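PDB 4FC9: uncharacterized protein from Xanthomonas campestris pv. vesicatoria, which forms the all-helical, bilobal C-terminal domain of XopL, a type III effector secreted into plant cells, where this domain probably acts as an E3 ubiquitin ligase. Local coordinates for residues 173-176 with 177-181; 160-163 with 164-168. All coordinates share one frame; numbering follows the deposited sequence.

Contact 1: 173-176 with 177-181; sequences PQDR and ARFPE
The turn that follows helix 152-171 is closed by the carbonyl of Asp175, which accepts from the backbone of Phe179. Asp175 O and Phe179 N are 2.9 Å apart, and Arg178 N makes a weaker, more bent bond to the same oxygen at 3.0 Å. One acceptor thus takes both an i+3 and an i+4 donor, and the chain keeps helical backbone angles from a short 3-10 segment as far as Arg178 before Phe179 turns extended. In the bilobal helical domain this bend sends the chain back alongside helix 152-171, and Arg176 spans its two limbs. Bends at chi2 (51°) and chi3 (87°) bring the Arg176 guanidinium back to residues 179-181, with its edge at Phe179 O and one face under Glu181 CG. Arg176 NH2 donates to Phe179 O at 2.7 Å, the acceptor tilted somewhat out of the guanidinium plane, while NH1 pairs with Glu166 of the helix. Glu181 CG sits over the centre of that face, 3.4 Å from Arg176 CZ, so methylene packing, not carboxylate pairing, joins the two side chains; Glu181 OE2 remains 4.6 Å from Arg176 NE. On the buried side, Asp175 and Phe179 run alongside each other with carboxylate and ring planes 79° apart. Asp175 OD1 approaches Phe179 CE2 to 4.0 Å and forms a salt bridge with Arg96 of helix 91-101.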
# COMPACT_ATOMS: atom_id res chain seq x y z
N PRO A 173 -14.61 -7.07 -6.09
CA PRO A 173 -15.04 -7.79 -4.89
C PRO A 173 -14.73 -9.30 -4.90
O PRO A 173 -14.47 -9.87 -3.85
CB PRO A 173 -16.54 -7.53 -4.86
CG PRO A 173 -16.69 -6.21 -5.52
CD PRO A 173 -15.69 -6.23 -6.64
N GLN A 174 -14.72 -9.91 -6.08
CA GLN A 174 -14.42 -11.34 -6.20
C GLN A 174 -12.98 -11.67 -5.82
O GLN A 174 -12.63 -12.84 -5.61
CB GLN A 174 -14.70 -11.84 -7.62
CG GLN A 174 -13.66 -11.42 -8.66
CD GLN A 174 -13.91 -10.05 -9.24
OE1 GLN A 174 -14.66 -9.24 -8.68
NE2 GLN A 174 -13.29 -9.77 -10.39
N ASP A 175 -12.14 -10.64 -5.74
CA ASP A 175 -10.74 -10.81 -5.36
C ASP A 175 -10.58 -10.96 -3.85
O ASP A 175 -9.48 -11.22 -3.36
CB ASP A 175 -9.90 -9.62 -5.85
CG ASP A 175 -9.42 -9.79 -7.28
OD1 ASP A 175 -8.40 -9.16 -7.63
OD2 ASP A 175 -10.05 -10.53 -8.05
N ARG A 176 -11.67 -10.79 -3.11
CA ARG A 176 -11.64 -10.92 -1.66
C ARG A 176 -11.22 -12.33 -1.25
O ARG A 176 -10.52 -12.51 -0.25
CB ARG A 176 -13.00 -10.56 -1.04
CG ARG A 176 -13.09 -10.81 0.46
CD ARG A 176 -11.92 -10.18 1.21
NE ARG A 176 -12.17 -8.79 1.57
CZ ARG A 176 -11.22 -7.92 1.89
NH1 ARG A 176 -11.54 -6.68 2.22
NH2 ARG A 176 -9.95 -8.29 1.88
N ALA A 177 -11.65 -13.32 -2.01
CA ALA A 177 -11.29 -14.70 -1.72
C ALA A 177 -9.78 -14.88 -1.80
O ALA A 177 -9.21 -15.68 -1.06
CB ALA A 177 -12.00 -15.65 -2.66
N ARG A 178 -9.13 -14.13 -2.69
CA ARG A 178 -7.69 -14.25 -2.90
C ARG A 178 -6.90 -13.42 -1.90
O ARG A 178 -5.81 -13.79 -1.48
CB ARG A 178 -7.33 -13.83 -4.32
CG ARG A 178 -5.87 -14.06 -4.67
CD ARG A 178 -5.67 -14.12 -6.17
NE ARG A 178 -4.33 -14.56 -6.52
CZ ARG A 178 -3.94 -15.83 -6.54
NH1 ARG A 178 -4.80 -16.79 -6.22
NH2 ARG A 178 -2.70 -16.15 -6.88
N PHE A 179 -7.48 -12.28 -1.53
CA PHE A 179 -6.86 -11.37 -0.58
C PHE A 179 -7.82 -11.18 0.57
O PHE A 179 -8.60 -10.23 0.59
CB PHE A 179 -6.54 -10.04 -1.26
CG PHE A 179 -5.79 -10.20 -2.55
CD1 PHE A 179 -4.69 -11.04 -2.63
CD2 PHE A 179 -6.22 -9.54 -3.69
CE1 PHE A 179 -4.01 -11.20 -3.82
CE2 PHE A 179 -5.54 -9.70 -4.88
CZ PHE A 179 -4.43 -10.53 -4.95
N PRO A 180 -7.76 -12.11 1.54
CA PRO A 180 -8.68 -12.20 2.68
C PRO A 180 -8.64 -10.95 3.54
O PRO A 180 -7.66 -10.22 3.54
CB PRO A 180 -8.12 -13.38 3.48
CG PRO A 180 -7.29 -14.15 2.52
CD PRO A 180 -6.70 -13.13 1.61
N GLU A 181 -9.73 -10.70 4.25
CA GLU A 181 -9.73 -9.63 5.21
C GLU A 181 -8.70 -9.95 6.28
O GLU A 181 -8.58 -11.09 6.72
CB GLU A 181 -11.10 -9.46 5.84
CG GLU A 181 -11.98 -8.47 5.12
CD GLU A 181 -13.17 -8.06 5.96
OE1 GLU A 181 -12.99 -7.24 6.88
OE2 GLU A 181 -14.28 -8.57 5.70

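Contact 2: 160-163 with 164-168; sequences QMWK and TRELI
Residues 160-168 form about two and a half turns of regular alpha-helix, in which the carbonyls of Gln160, Met161, Trp162 and Lys163 accept in order from the backbone N of Thr164, Arg165, Glu166 and Leu167, the last pair being the shortest at 2.8 Å between Lys163 O and Leu167 N. The side-chain contact centres on Trp162 and Glu166, one turn apart. Glu166 CG stands almost directly over the six-membered ring of Trp162 as a CH-pi contact, 3.5 Å from the centroid. A chi1 of -175° carries the Trp162 indole away from its own backbone N and alongside the next turn. The bend at chi2 (-56°) brings the Glu166 carboxylate back beside the indole, their planes 22° apart. One water ties the polar ends together: Glu166 OE2 accepts from it at 2.8 Å, and Trp162 NE1 donates to it weakly at 3.2 Å. OE2 also forms a salt bridge with Arg165 NH1 at 3.3 Å, while OE1 pairs with Arg176 beyond the helix. The Glu166 carboxylate is therefore gripped from several directions, and the nearby positive charges would be expected to favour its ionised form. Arg165 reaches across to Glu87 through NH2. Lys163 and Leu167 run side by side, Lys163 CG touching Leu167 CD1 at 3.8 Å, and the lysine NZ extends to Glu38 of helix 32-49. Met161, present as selenomethionine, packs with Thr164 on Phe93 of helix 91-101, whereas Trp162 rests on Thr40 and Met44 of helix 32-49. With its i to i+4 bonds, helix 152-171 runs through the interior of the all-helical domain, packed against helices 32-49, 79-88 and 91-101.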
# COMPACT_ATOMS: atom_id res chain seq x y z
N GLN A 160 0.47 0.92 3.80
CA GLN A 160 0.26 1.27 2.40
C GLN A 160 -0.32 0.10 1.63
O GLN A 160 -1.27 0.25 0.87
CB GLN A 160 1.56 1.69 1.72
CG GLN A 160 1.91 3.15 1.86
CD GLN A 160 2.81 3.63 0.75
OE1 GLN A 160 3.84 3.02 0.47
NE2 GLN A 160 2.42 4.71 0.10
N MSE A 161 0.28 -1.07 1.83
CA MSE A 161 -0.17 -2.25 1.13
C MSE A 161 -1.54 -2.69 1.61
O MSE A 161 -2.33 -3.23 0.83
CB MSE A 161 0.82 -3.40 1.24
CG MSE A 161 0.44 -4.52 0.28
SE MSE A 161 1.48 -6.09 0.37
CE MSE A 161 0.25 -7.28 -0.59
N TRP A 162 -1.83 -2.45 2.89
CA TRP A 162 -3.15 -2.77 3.39
C TRP A 162 -4.19 -1.98 2.62
O TRP A 162 -5.19 -2.53 2.17
CB TRP A 162 -3.28 -2.50 4.88
CG TRP A 162 -4.62 -2.95 5.40
CD1 TRP A 162 -4.95 -4.18 5.88
CD2 TRP A 162 -5.82 -2.17 5.44
NE1 TRP A 162 -6.27 -4.22 6.24
CE2 TRP A 162 -6.83 -2.99 5.98
CE3 TRP A 162 -6.14 -0.85 5.09
CZ2 TRP A 162 -8.14 -2.54 6.17
CZ3 TRP A 162 -7.44 -0.41 5.28
CH2 TRP A 162 -8.42 -1.25 5.81
N LYS A 163 -3.95 -0.68 2.47
CA LYS A 163 -4.85 0.16 1.69
C LYS A 163 -4.93 -0.34 0.26
O LYS A 163 -6.02 -0.46 -0.30
CB LYS A 163 -4.40 1.61 1.71
CG LYS A 163 -5.23 2.50 0.80
CD LYS A 163 -5.30 3.91 1.32
CE LYS A 163 -4.58 4.87 0.41
NZ LYS A 163 -4.70 6.27 0.89
N THR A 164 -3.78 -0.63 -0.33
CA THR A 164 -3.71 -1.10 -1.72
C THR A 164 -4.59 -2.32 -1.97
O THR A 164 -5.36 -2.35 -2.92
CB THR A 164 -2.26 -1.42 -2.14
OG1 THR A 164 -1.50 -0.20 -2.20
CG2 THR A 164 -2.23 -2.09 -3.50
N ARG A 165 -4.47 -3.33 -1.11
CA ARG A 165 -5.23 -4.56 -1.29
C ARG A 165 -6.72 -4.35 -1.03
O ARG A 165 -7.56 -5.00 -1.65
CB ARG A 165 -4.66 -5.71 -0.44
CG ARG A 165 -4.84 -5.55 1.06
CD ARG A 165 -3.94 -6.48 1.86
NE ARG A 165 -4.17 -7.91 1.62
CZ ARG A 165 -5.16 -8.61 2.17
NH1 ARG A 165 -6.04 -8.03 2.97
NH2 ARG A 165 -5.27 -9.91 1.90
N GLU A 166 -7.05 -3.43 -0.13
CA GLU A 166 -8.45 -3.12 0.13
C GLU A 166 -9.07 -2.32 -1.03
O GLU A 166 -10.26 -2.48 -1.32
CB GLU A 166 -8.61 -2.39 1.47
CG GLU A 166 -8.21 -3.23 2.68
CD GLU A 166 -8.96 -4.55 2.76
OE1 GLU A 166 -10.21 -4.52 2.67
OE2 GLU A 166 -8.31 -5.61 2.90
N LEU A 167 -8.27 -1.49 -1.68
CA LEU A 167 -8.75 -0.76 -2.86
C LEU A 167 -8.97 -1.72 -4.04
O LEU A 167 -9.92 -1.57 -4.81
CB LEU A 167 -7.79 0.37 -3.24
CG LEU A 167 -7.75 1.58 -2.29
CD1 LEU A 167 -6.64 2.54 -2.69
CD2 LEU A 167 -9.09 2.30 -2.25
N ILE A 168 -8.09 -2.71 -4.17
CA ILE A 168 -8.24 -3.74 -5.20
C ILE A 168 -9.54 -4.51 -5.01
O ILE A 168 -10.28 -4.73 -5.97
CB ILE A 168 -7.03 -4.71 -5.20
CG1 ILE A 168 -5.79 -4.01 -5.77
CG2 ILE A 168 -7.34 -5.95 -6.00
CD1 ILE A 168 -4.50 -4.77 -5.57
O HOH W 1 -8.48 -6.46 5.54

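How the contacts relate
Contact 2 is buried near the centre of the chain, within helix 152-171, whereas contact 1 lies about 11 Å away between centres, in the more exposed loop after that helix. Regular backbone bonding and packing against several helices shape contact 2; contact 1 relies on a two-donor carbonyl and a folded arginine. The returning loop is joined to the helix by charge and polar bonds: Arg176 NH1 and Glu166 OE1 form a salt bridge at 2.6 Å, and Arg165 NH1 lies 2.8 Å from Pro180 O, a probable hydrogen bond. Asp175 OD1 also packs against the Ile168 methyl CG2. Arg165 and Glu166 thus serve both contacts, linking the helix core to the turn beyond its end.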